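Local structure of CRISPR-associated endoribonuclease Cas6 1 (Methanocaldococcus jannaschii DSM 2661, 5YI6) at residues E8-T13 against K78-I83; N15-P20 against G107-F112; N161-L166 against M180-E185. The protein probably cuts CRISPR transcripts as an RNA-binding endoribonuclease, yielding the crRNAs that guide adaptive immunity against viruses and plasmids. One frame throughout, in Å; residues are numbered along the deposited sequence.

Interactions 1 and 2 belong to the N-terminal half of the chain and touch each other, because strand 5-12 pairs with strand 78-85 on one flank and with strand 109-118 on the other. Interaction 3 stands apart in the C-terminal half, its centre about 30 Å from that of interaction 1 and about 37 Å from that of interaction 2. Interaction 1 is backbone hydrogen bonding within a sheet and only partly buried: its leucine face turns inward, its phosphate side toward solvent. Interactions 2 and 3 are buried contacts. The former is a small apolar meeting of two sheets; the latter joins helix to strand, adding a lysine-centred polar group to an aromatic core.

Interaction 1: E8-T13 against K78-I83; sequences ELELQT and KAYLYI. With PO4 (phosphate ion), chain H.
Glu8 sends its CG anti to the backbone N (chi1 172°) and stays extended, so its carboxylate travels alongside the ring of Tyr82, both side chains leaving their strands in the same direction. The strands are antiparallel neighbours in the sheet of the N-terminal ferredoxin-like (RRM-like) domain, the fold expected for the Cas6 family. Leu9 and Leu81 form one hydrogen-bonded pair, with Leu9 N to Leu81 O at 2.8 Å and Leu81 N to Leu9 O at 3.0 Å. Leu11 and Ala79 form the next, Leu11 N lying 2.9 Å from Ala79 O.

These two pairs put aliphatic groups on the face covered by helices 23-35 and 88-101. Leucine suits it because its terminal methyls carry apolar surface down to the helices: Leu9 CD1 lies 4.2 Å from Leu81 CD2 and equally far from Ile83 CD1, while Leu11 CD1 crosses to Leu81 CB.

The other face carries charged, polar and tyrosine side chains. Glu8 OE2 approaches Tyr82 OH at 2.8 Å, a weak bond at most, whereas its firmer partner is Arg63, which also makes a cation-pi contact with Tyr80. The Glu8 carboxylate, turned 63° from the Tyr80 ring plane, brings OE1 near CD1 of that ring. Farther along, the fully extended Lys78 and the hydroxyl of Tyr80 hold a phosphate, probably from the crystallisation liquor; a long cationic chain and a phenol both suit an anion there. Lys78 NZ donates to phosphate O4 at 2.9 Å, and Tyr80 OH donates to O1 at 2.7 Å, with O1 lying in the plane of the tyrosine ring at its edge.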
loop_
_atom_site.group_PDB
_atom_site.type_symbol
_atom_site.label_atom_id
_atom_site.label_comp_id
_atom_site.label_asym_id
_atom_site.label_seq_id
_atom_site.Cartn_x
_atom_site.Cartn_y
_atom_site.Cartn_z
ATOM N N GLU A 8 8.128 0.486 9.124
ATOM C CA GLU A 8 8.446 1.789 8.559
ATOM C C GLU A 8 9.908 1.781 8.116
ATOM O O GLU A 8 10.815 1.764 8.957
ATOM C CB GLU A 8 8.192 2.843 9.628
ATOM C CG GLU A 8 8.687 4.251 9.188
ATOM C CD GLU A 8 8.688 5.207 10.352
ATOM O OE1 GLU A 8 9.760 5.417 10.971
ATOM O OE2 GLU A 8 7.608 5.739 10.648
ATOM N N LEU A 9 10.154 1.835 6.810
ATOM C CA LEU A 9 11.510 1.942 6.310
ATOM C C LEU A 9 11.905 3.398 6.356
ATOM O O LEU A 9 11.239 4.232 5.727
ATOM C CB LEU A 9 11.686 1.482 4.868
ATOM C CG LEU A 9 11.868 0.081 4.389
ATOM C CD1 LEU A 9 12.262 0.185 2.887
ATOM C CD2 LEU A 9 12.963 -0.554 5.245
ATOM N N GLU A 10 13.001 3.683 7.065
ATOM C CA GLU A 10 13.517 5.041 7.169
ATOM C C GLU A 10 14.525 5.247 6.053
ATOM O O GLU A 10 15.565 4.580 6.027
ATOM C CB GLU A 10 14.168 5.230 8.550
ATOM C CG GLU A 10 13.193 4.843 9.671
ATOM C CD GLU A 10 13.740 5.089 11.086
ATOM O OE1 GLU A 10 14.904 5.501 11.232
ATOM O OE2 GLU A 10 12.992 4.846 12.042
ATOM N N LEU A 11 14.219 6.155 5.131
ATOM C CA LEU A 11 15.021 6.386 3.948
ATOM C C LEU A 11 15.702 7.744 4.048
ATOM O O LEU A 11 15.159 8.673 4.652
ATOM C CB LEU A 11 14.155 6.348 2.675
ATOM C CG LEU A 11 13.314 5.078 2.482
ATOM C CD1 LEU A 11 12.375 5.220 1.262
ATOM C CD2 LEU A 11 14.241 3.904 2.273
ATOM N N GLN A 12 16.850 7.872 3.384
ATOM C CA GLN A 12 17.594 9.139 3.428
ATOM C C GLN A 12 18.151 9.419 2.048
ATOM O O GLN A 12 18.865 8.573 1.491
ATOM C CB GLN A 12 18.734 9.056 4.461
ATOM C CG GLN A 12 19.632 10.300 4.498
ATOM C CD GLN A 12 19.047 11.379 5.365
ATOM O OE1 GLN A 12 18.977 11.218 6.577
ATOM N NE2 GLN A 12 18.639 12.495 4.762
ATOM N N THR A 13 17.819 10.581 1.490
ATOM C CA THR A 13 18.425 11.058 0.245
ATOM C C THR A 13 19.035 12.441 0.519
ATOM O O THR A 13 19.164 12.852 1.671
ATOM C CB THR A 13 17.405 11.082 -0.891
ATOM O OG1 THR A 13 18.076 11.371 -2.126
ATOM C CG2 THR A 13 16.301 12.129 -0.648
ATOM N N LYS A 78 14.995 13.133 4.497
ATOM C CA LYS A 78 14.358 11.921 5.014
ATOM C C LYS A 78 13.017 11.663 4.340
ATOM O O LYS A 78 12.283 12.588 3.984
ATOM C CB LYS A 78 14.154 12.024 6.524
ATOM C CG LYS A 78 15.518 12.026 7.308
ATOM C CD LYS A 78 15.314 12.115 8.800
ATOM C CE LYS A 78 16.681 12.126 9.513
ATOM N NZ LYS A 78 16.496 12.308 10.970
ATOM N N ALA A 79 12.707 10.375 4.160
ATOM C CA ALA A 79 11.382 9.956 3.729
ATOM C C ALA A 79 11.090 8.615 4.398
ATOM O O ALA A 79 11.985 7.962 4.929
ATOM C CB ALA A 79 11.249 9.833 2.201
ATOM N N TYR A 80 9.811 8.250 4.436
ATOM C CA TYR A 80 9.394 7.058 5.174
ATOM C C TYR A 80 8.507 6.228 4.264
ATOM O O TYR A 80 7.588 6.767 3.656
ATOM C CB TYR A 80 8.635 7.448 6.443
ATOM C CG TYR A 80 9.563 8.257 7.334
ATOM C CD1 TYR A 80 10.359 7.616 8.282
ATOM C CD2 TYR A 80 9.681 9.633 7.179
ATOM C CE1 TYR A 80 11.214 8.336 9.100
ATOM C CE2 TYR A 80 10.577 10.354 7.955
ATOM C CZ TYR A 80 11.319 9.700 8.913
ATOM O OH TYR A 80 12.182 10.397 9.720
ATOM N N LEU A 81 8.754 4.921 4.213
ATOM C CA LEU A 81 7.952 4.028 3.381
ATOM C C LEU A 81 7.386 2.953 4.304
ATOM O O LEU A 81 8.144 2.245 4.954
ATOM C CB LEU A 81 8.813 3.427 2.256
ATOM C CG LEU A 81 8.190 2.305 1.414
ATOM C CD1 LEU A 81 6.990 2.903 0.654
ATOM C CD2 LEU A 81 9.219 1.701 0.471
ATOM N N TYR A 82 6.068 2.829 4.361
ATOM C CA TYR A 82 5.429 1.827 5.220
ATOM C C TYR A 82 5.121 0.606 4.366
ATOM O O TYR A 82 4.635 0.753 3.243
ATOM C CB TYR A 82 4.126 2.363 5.829
ATOM C CG TYR A 82 4.433 3.559 6.682
ATOM C CD1 TYR A 82 4.700 3.405 8.030
ATOM C CD2 TYR A 82 4.608 4.829 6.103
ATOM C CE1 TYR A 82 5.068 4.508 8.829
ATOM C CE2 TYR A 82 4.976 5.934 6.890
ATOM C CZ TYR A 82 5.208 5.757 8.253
ATOM O OH TYR A 82 5.590 6.838 9.042
ATOM N N ILE A 83 5.401 -0.599 4.908
ATOM C CA ILE A 83 5.179 -1.856 4.197
ATOM C C ILE A 83 4.570 -2.824 5.199
ATOM O O ILE A 83 5.010 -2.879 6.351
ATOM C CB ILE A 83 6.480 -2.481 3.640
ATOM C CG1 ILE A 83 7.362 -1.436 2.932
ATOM C CG2 ILE A 83 6.131 -3.659 2.698
ATOM C CD1 ILE A 83 8.736 -1.991 2.353
HETATM P P PO4 H . 14.515 9.619 12.572
HETATM O O1 PO4 H . 13.288 9.121 11.813
HETATM O O2 PO4 H . 14.845 8.755 13.768
HETATM O O3 PO4 H . 14.212 11.028 13.058
HETATM O O4 PO4 H . 15.703 9.624 11.628
#

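Interaction 2: N15-P20 against G107-F112; sequences NFTVIP and GNVEFF
Val109 pushes its two methyls against Thr17 and Ile19 where a small sheet meets the main sheet of the N-terminal domain, which is probably ferredoxin-like as in other Cas6 proteins. Strand 17-20 edges the small three-stranded sheet, and strand 109-118 belongs to the main one. The two short segments run at 109° to each other, with axes 8.9 Å apart, so no hydrogen bond joins them and the contact is made largely by side chains.

The tight part is buried and apolar. Ile19 crosses Val109 at about a right angle and sets its CD1 against two neighbours, 3.9 Å from Val109 CG1 and 3.8 Å from Phe111 CZ. With CG1 anti to the carbonyl carbon (chi1 -53°), the longer branch of the isoleucine supplies the reach this place needs. The loop side chains Leu60 and Ile62 pack on Ile19 as well. Val109, compact and branched at CB, also puts CG1 over one face of the Phe111 ring, 3.5 Å above its plane and offset toward the rim, so the two side chains present a continuous apolar patch to Ile19.

Thr17 marks the border of the packed part and divides its branches: OG1 turns to the carbonyl O of Asp14, while the methyl meets Val109 tip to tip. Threonine can thus satisfy a backbone carbonyl and an apolar neighbour at once. Val18 is the loose side. Partly exposed, it directs its CB away from Val109 and rests on Glu73 of strand 71-74. What it offers across the gap is its backbone, with Val18 O lying 3.8 Å from Val109 CG2, a methyl that is also 3.9 Å from Thr17 CG2.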
loop_
_atom_site.group_PDB
_atom_site.type_symbol
_atom_site.label_atom_id
_atom_site.label_comp_id
_atom_site.label_asym_id
_atom_site.label_seq_id
_atom_site.Cartn_x
_atom_site.Cartn_y
_atom_site.Cartn_z
ATOM N N ASN A 15 19.567 16.367 1.136
ATOM C CA ASN A 15 18.729 17.478 1.572
ATOM C C ASN A 15 18.148 18.218 0.368
ATOM O O ASN A 15 18.776 18.318 -0.695
ATOM C CB ASN A 15 19.539 18.482 2.415
ATOM C CG ASN A 15 20.060 17.879 3.700
ATOM O OD1 ASN A 15 19.506 16.919 4.199
ATOM N ND2 ASN A 15 21.143 18.443 4.235
ATOM N N PHE A 16 16.926 18.733 0.558
ATOM C CA PHE A 16 16.171 19.566 -0.379
ATOM C C PHE A 16 15.691 18.798 -1.593
ATOM O O PHE A 16 15.368 19.396 -2.605
ATOM C CB PHE A 16 16.968 20.812 -0.836
ATOM C CG PHE A 16 17.628 21.554 0.308
ATOM C CD1 PHE A 16 16.851 22.163 1.297
ATOM C CD2 PHE A 16 19.012 21.586 0.431
ATOM C CE1 PHE A 16 17.449 22.840 2.369
ATOM C CE2 PHE A 16 19.621 22.246 1.514
ATOM C CZ PHE A 16 18.836 22.881 2.474
ATOM N N THR A 17 15.637 17.481 -1.537
ATOM C CA THR A 17 15.239 16.724 -2.735
ATOM C C THR A 17 13.728 16.779 -2.935
ATOM O O THR A 17 12.969 16.649 -1.982
ATOM C CB THR A 17 15.671 15.248 -2.614
ATOM O OG1 THR A 17 17.099 15.170 -2.554
ATOM C CG2 THR A 17 15.173 14.422 -3.803
ATOM N N VAL A 18 13.279 16.899 -4.186
ATOM C CA VAL A 18 11.843 16.873 -4.489
ATOM C C VAL A 18 11.437 15.451 -4.861
ATOM O O VAL A 18 12.074 14.825 -5.714
ATOM C CB VAL A 18 11.480 17.843 -5.625
ATOM C CG1 VAL A 18 9.996 17.664 -5.999
ATOM C CG2 VAL A 18 11.765 19.291 -5.213
ATOM N N ILE A 19 10.424 14.915 -4.182
ATOM C CA ILE A 19 9.818 13.642 -4.556
ATOM C C ILE A 19 8.611 13.963 -5.441
ATOM O O ILE A 19 7.627 14.527 -4.934
ATOM C CB ILE A 19 9.400 12.822 -3.327
ATOM C CG1 ILE A 19 10.581 12.650 -2.334
ATOM C CG2 ILE A 19 8.722 11.469 -3.759
ATOM C CD1 ILE A 19 11.878 12.225 -2.938
ATOM N N PRO A 20 8.646 13.616 -6.731
ATOM C CA PRO A 20 7.556 13.994 -7.646
ATOM C C PRO A 20 6.201 13.489 -7.174
ATOM O O PRO A 20 6.092 12.443 -6.530
ATOM C CB PRO A 20 7.949 13.309 -8.963
ATOM C CG PRO A 20 9.403 13.077 -8.867
ATOM C CD PRO A 20 9.691 12.829 -7.401
ATOM N N GLY A 107 12.531 6.387 -9.320
ATOM C CA GLY A 107 12.691 7.338 -10.407
ATOM C C GLY A 107 14.125 7.834 -10.437
ATOM O O GLY A 107 15.075 7.059 -10.558
ATOM N N ASN A 108 14.307 9.142 -10.278
ATOM C CA ASN A 108 15.635 9.741 -10.274
ATOM C C ASN A 108 16.168 9.997 -8.868
ATOM O O ASN A 108 17.209 10.646 -8.721
ATOM C CB ASN A 108 15.626 11.055 -11.067
ATOM C CG ASN A 108 15.373 10.840 -12.543
ATOM O OD1 ASN A 108 15.869 9.880 -13.135
ATOM N ND2 ASN A 108 14.571 11.712 -13.139
ATOM N N VAL A 109 15.459 9.564 -7.829
ATOM C CA VAL A 109 15.876 9.840 -6.455
ATOM C C VAL A 109 16.496 8.587 -5.872
ATOM O O VAL A 109 15.868 7.527 -5.871
ATOM C CB VAL A 109 14.693 10.302 -5.580
ATOM C CG1 VAL A 109 15.174 10.476 -4.134
ATOM C CG2 VAL A 109 14.022 11.581 -6.169
ATOM N N GLU A 110 17.703 8.708 -5.343
ATOM C CA GLU A 110 18.405 7.615 -4.696
ATOM C C GLU A 110 18.314 7.752 -3.176
ATOM O O GLU A 110 18.721 8.778 -2.615
ATOM C CB GLU A 110 19.874 7.620 -5.129
ATOM C CG GLU A 110 20.649 6.433 -4.651
ATOM C CD GLU A 110 20.356 5.217 -5.504
ATOM O OE1 GLU A 110 19.984 5.402 -6.688
ATOM O OE2 GLU A 110 20.467 4.087 -4.986
ATOM N N PHE A 111 17.799 6.720 -2.501
ATOM C CA PHE A 111 17.718 6.676 -1.045
ATOM C C PHE A 111 18.708 5.679 -0.463
ATOM O O PHE A 111 18.929 4.601 -1.025
ATOM C CB PHE A 111 16.309 6.249 -0.583
ATOM C CG PHE A 111 15.241 7.186 -0.972
ATOM C CD1 PHE A 111 14.983 8.317 -0.205
ATOM C CD2 PHE A 111 14.428 6.909 -2.071
ATOM C CE1 PHE A 111 13.967 9.193 -0.545
ATOM C CE2 PHE A 111 13.409 7.779 -2.426
ATOM C CZ PHE A 111 13.155 8.922 -1.665
ATOM N N PHE A 112 19.255 6.011 0.699
ATOM C CA PHE A 112 19.838 5.016 1.577
ATOM C C PHE A 112 18.744 4.449 2.466
ATOM O O PHE A 112 17.903 5.193 2.972
ATOM C CB PHE A 112 20.928 5.629 2.461
ATOM C CG PHE A 112 22.139 6.088 1.702
ATOM C CD1 PHE A 112 23.165 5.205 1.409
ATOM C CD2 PHE A 112 22.255 7.406 1.281
ATOM C CE1 PHE A 112 24.292 5.629 0.710
ATOM C CE2 PHE A 112 23.374 7.827 0.578
ATOM C CZ PHE A 112 24.393 6.934 0.296
#

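Interaction 3: N161-L166 against M180-E185; sequences NLKNNL and MNFEFE
Lys163 and Phe182 slide past one another in opposite directions, the lysine chain running from the helix out along the ring toward the strand backbone. Lys163 CG lies 3.9 Å from Phe182 CE2, and the same methylene sits at the edge of the Phe184 ring, near its plane. Beyond it the chain bends about the CG-CD bond (chi3 51°), which brings CE to 3.2 Å from Phe182 O and lets NZ reach the polar residues flanking the phenylalanine. A lysine serves here because its aliphatic stem can lie against the rings at CG while its ammonium passes beyond them.

That ammonium forms a salt bridge with Glu183, which crosses it obliquely: NZ is 3.0 Å from OE1 and 3.1 Å from OE2, both weak bonds, so the ammonium probably sits across both oxygens. Asn181 OD1 adds another weak bond to NZ, and a water bridges the two atoms, accepting from NZ at 2.7 Å. Asn181 ND2 in turn donates to Glu183 OE2 at 2.9 Å, from above the carboxylate plane, which helps fix the acid's rotation. Tyr159 OH bonds to Glu183 OE1, and Lys167 NZ to Asn181 OD1.

In the C-terminal domain, probably a second ferredoxin-like fold as in other Cas6 proteins, helix 158-174 lies against the sheet's edge strand 182-195, which follows it in the chain and runs roughly antiparallel. Phe184 points to the helix from its CB, whereas Phe182 starts off to the side and its ring end turns in. Leucines spaced one helical turn apart receive them. Leu166 meets Phe182 at about a right angle, whereas Leu162 comes obliquely to Phe184, its CD2 3.6 Å from CZ. Helix 215-224 covers Phe182 through Leu217 and Ile218, and the ring of Tyr159 stacks on Phe184.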
loop_
_atom_site.group_PDB
_atom_site.type_symbol
_atom_site.label_atom_id
_atom_site.label_comp_id
_atom_site.label_asym_id
_atom_site.label_seq_id
_atom_site.Cartn_x
_atom_site.Cartn_y
_atom_site.Cartn_z
ATOM N N ASN A 161 -18.599 -3.879 -2.654
ATOM C CA ASN A 161 -17.451 -4.414 -3.374
ATOM C C ASN A 161 -16.171 -4.311 -2.547
ATOM O O ASN A 161 -15.339 -5.223 -2.583
ATOM C CB ASN A 161 -17.292 -3.730 -4.722
ATOM C CG ASN A 161 -18.215 -4.347 -5.765
ATOM O OD1 ASN A 161 -19.334 -4.744 -5.436
ATOM N ND2 ASN A 161 -17.760 -4.442 -6.997
ATOM N N LEU A 162 -16.015 -3.226 -1.778
ATOM C CA LEU A 162 -14.860 -3.118 -0.870
ATOM C C LEU A 162 -14.909 -4.212 0.205
ATOM O O LEU A 162 -13.892 -4.871 0.501
ATOM C CB LEU A 162 -14.827 -1.719 -0.229
ATOM C CG LEU A 162 -13.506 -1.433 0.536
ATOM C CD1 LEU A 162 -12.358 -1.308 -0.502
ATOM C CD2 LEU A 162 -13.601 -0.173 1.381
ATOM N N LYS A 163 -16.093 -4.421 0.806
ATOM C CA LYS A 163 -16.222 -5.476 1.816
ATOM C C LYS A 163 -15.946 -6.862 1.225
ATOM O O LYS A 163 -15.230 -7.674 1.815
ATOM C CB LYS A 163 -17.617 -5.435 2.440
ATOM C CG LYS A 163 -17.839 -4.186 3.341
ATOM C CD LYS A 163 -19.270 -4.107 3.839
ATOM C CE LYS A 163 -19.703 -5.415 4.458
ATOM N NZ LYS A 163 -21.036 -5.246 5.078
ATOM N N ASN A 164 -16.544 -7.159 0.079
ATOM C CA ASN A 164 -16.412 -8.491 -0.491
ATOM C C ASN A 164 -15.003 -8.741 -0.984
ATOM O O ASN A 164 -14.507 -9.869 -0.889
ATOM C CB ASN A 164 -17.421 -8.693 -1.609
ATOM C CG ASN A 164 -18.827 -8.829 -1.068
ATOM O OD1 ASN A 164 -19.005 -9.342 0.041
ATOM N ND2 ASN A 164 -19.826 -8.401 -1.839
ATOM N N ASN A 165 -14.335 -7.709 -1.485
ATOM C CA ASN A 165 -12.933 -7.880 -1.808
ATOM C C ASN A 165 -12.154 -8.316 -0.568
ATOM O O ASN A 165 -11.350 -9.259 -0.630
ATOM C CB ASN A 165 -12.354 -6.572 -2.361
ATOM C CG ASN A 165 -10.838 -6.609 -2.406
ATOM O OD1 ASN A 165 -10.163 -6.316 -1.408
ATOM N ND2 ASN A 165 -10.304 -7.012 -3.540
ATOM N N LEU A 166 -12.389 -7.642 0.579
ATOM C CA LEU A 166 -11.611 -7.989 1.769
ATOM C C LEU A 166 -11.911 -9.410 2.228
ATOM O O LEU A 166 -11.002 -10.154 2.599
ATOM C CB LEU A 166 -11.882 -7.010 2.922
ATOM C CG LEU A 166 -10.823 -7.076 4.049
ATOM C CD1 LEU A 166 -9.467 -6.661 3.487
ATOM C CD2 LEU A 166 -11.204 -6.223 5.257
ATOM N N MET A 180 -16.674 -13.481 9.240
ATOM C CA MET A 180 -16.630 -12.201 9.923
ATOM C C MET A 180 -17.219 -11.126 9.031
ATOM O O MET A 180 -17.439 -11.312 7.832
ATOM C CB MET A 180 -15.196 -11.840 10.325
ATOM C CG MET A 180 -14.681 -12.704 11.426
ATOM S SD MET A 180 -13.003 -12.317 11.928
ATOM C CE MET A 180 -12.105 -12.869 10.444
ATOM N N ASN A 181 -17.468 -9.975 9.641
ATOM C CA ASN A 181 -18.043 -8.871 8.916
ATOM C C ASN A 181 -17.493 -7.575 9.498
ATOM O O ASN A 181 -16.966 -7.546 10.613
ATOM C CB ASN A 181 -19.575 -8.913 8.973
ATOM C CG ASN A 181 -20.205 -7.838 8.127
ATOM O OD1 ASN A 181 -19.963 -7.767 6.926
ATOM N ND2 ASN A 181 -21.063 -7.019 8.735
ATOM N N PHE A 182 -17.557 -6.524 8.698
ATOM C CA PHE A 182 -17.286 -5.193 9.210
ATOM C C PHE A 182 -18.147 -4.217 8.430
ATOM O O PHE A 182 -18.760 -4.568 7.414
ATOM C CB PHE A 182 -15.785 -4.846 9.118
ATOM C CG PHE A 182 -15.332 -4.434 7.734
ATOM C CD1 PHE A 182 -15.066 -3.099 7.448
ATOM C CD2 PHE A 182 -15.126 -5.382 6.726
ATOM C CE1 PHE A 182 -14.632 -2.714 6.187
ATOM C CE2 PHE A 182 -14.669 -4.999 5.469
ATOM C CZ PHE A 182 -14.438 -3.667 5.193
ATOM N N GLU A 183 -18.214 -2.979 8.936
ATOM C CA GLU A 183 -18.919 -1.886 8.278
ATOM C C GLU A 183 -18.053 -0.639 8.387
ATOM O O GLU A 183 -17.079 -0.603 9.144
ATOM C CB GLU A 183 -20.300 -1.636 8.909
ATOM C CG GLU A 183 -21.151 -2.901 9.080
ATOM C CD GLU A 183 -21.718 -3.442 7.768
ATOM O OE1 GLU A 183 -21.626 -2.761 6.717
ATOM O OE2 GLU A 183 -22.312 -4.544 7.807
ATOM N N PHE A 184 -18.411 0.379 7.611
ATOM C CA PHE A 184 -17.627 1.593 7.650
ATOM C C PHE A 184 -18.457 2.787 7.231
ATOM O O PHE A 184 -19.517 2.663 6.614
ATOM C CB PHE A 184 -16.351 1.470 6.791
ATOM C CG PHE A 184 -16.580 1.317 5.315
ATOM C CD1 PHE A 184 -16.483 2.404 4.458
ATOM C CD2 PHE A 184 -16.790 0.047 4.764
ATOM C CE1 PHE A 184 -16.651 2.228 3.061
ATOM C CE2 PHE A 184 -16.941 -0.133 3.394
ATOM C CZ PHE A 184 -16.872 0.956 2.527
ATOM N N GLU A 185 -17.932 3.962 7.553
ATOM C CA GLU A 185 -18.547 5.211 7.141
ATOM C C GLU A 185 -17.442 6.095 6.594
ATOM O O GLU A 185 -16.460 6.372 7.296
ATOM C CB GLU A 185 -19.269 5.899 8.295
ATOM C CG GLU A 185 -19.843 7.239 7.877
ATOM C CD GLU A 185 -20.446 8.020 9.040
ATOM O OE1 GLU A 185 -20.519 7.468 10.166
ATOM O OE2 GLU A 185 -20.842 9.188 8.817
HETATM O O HOH W 1 -22.600 -7.451 5.270
#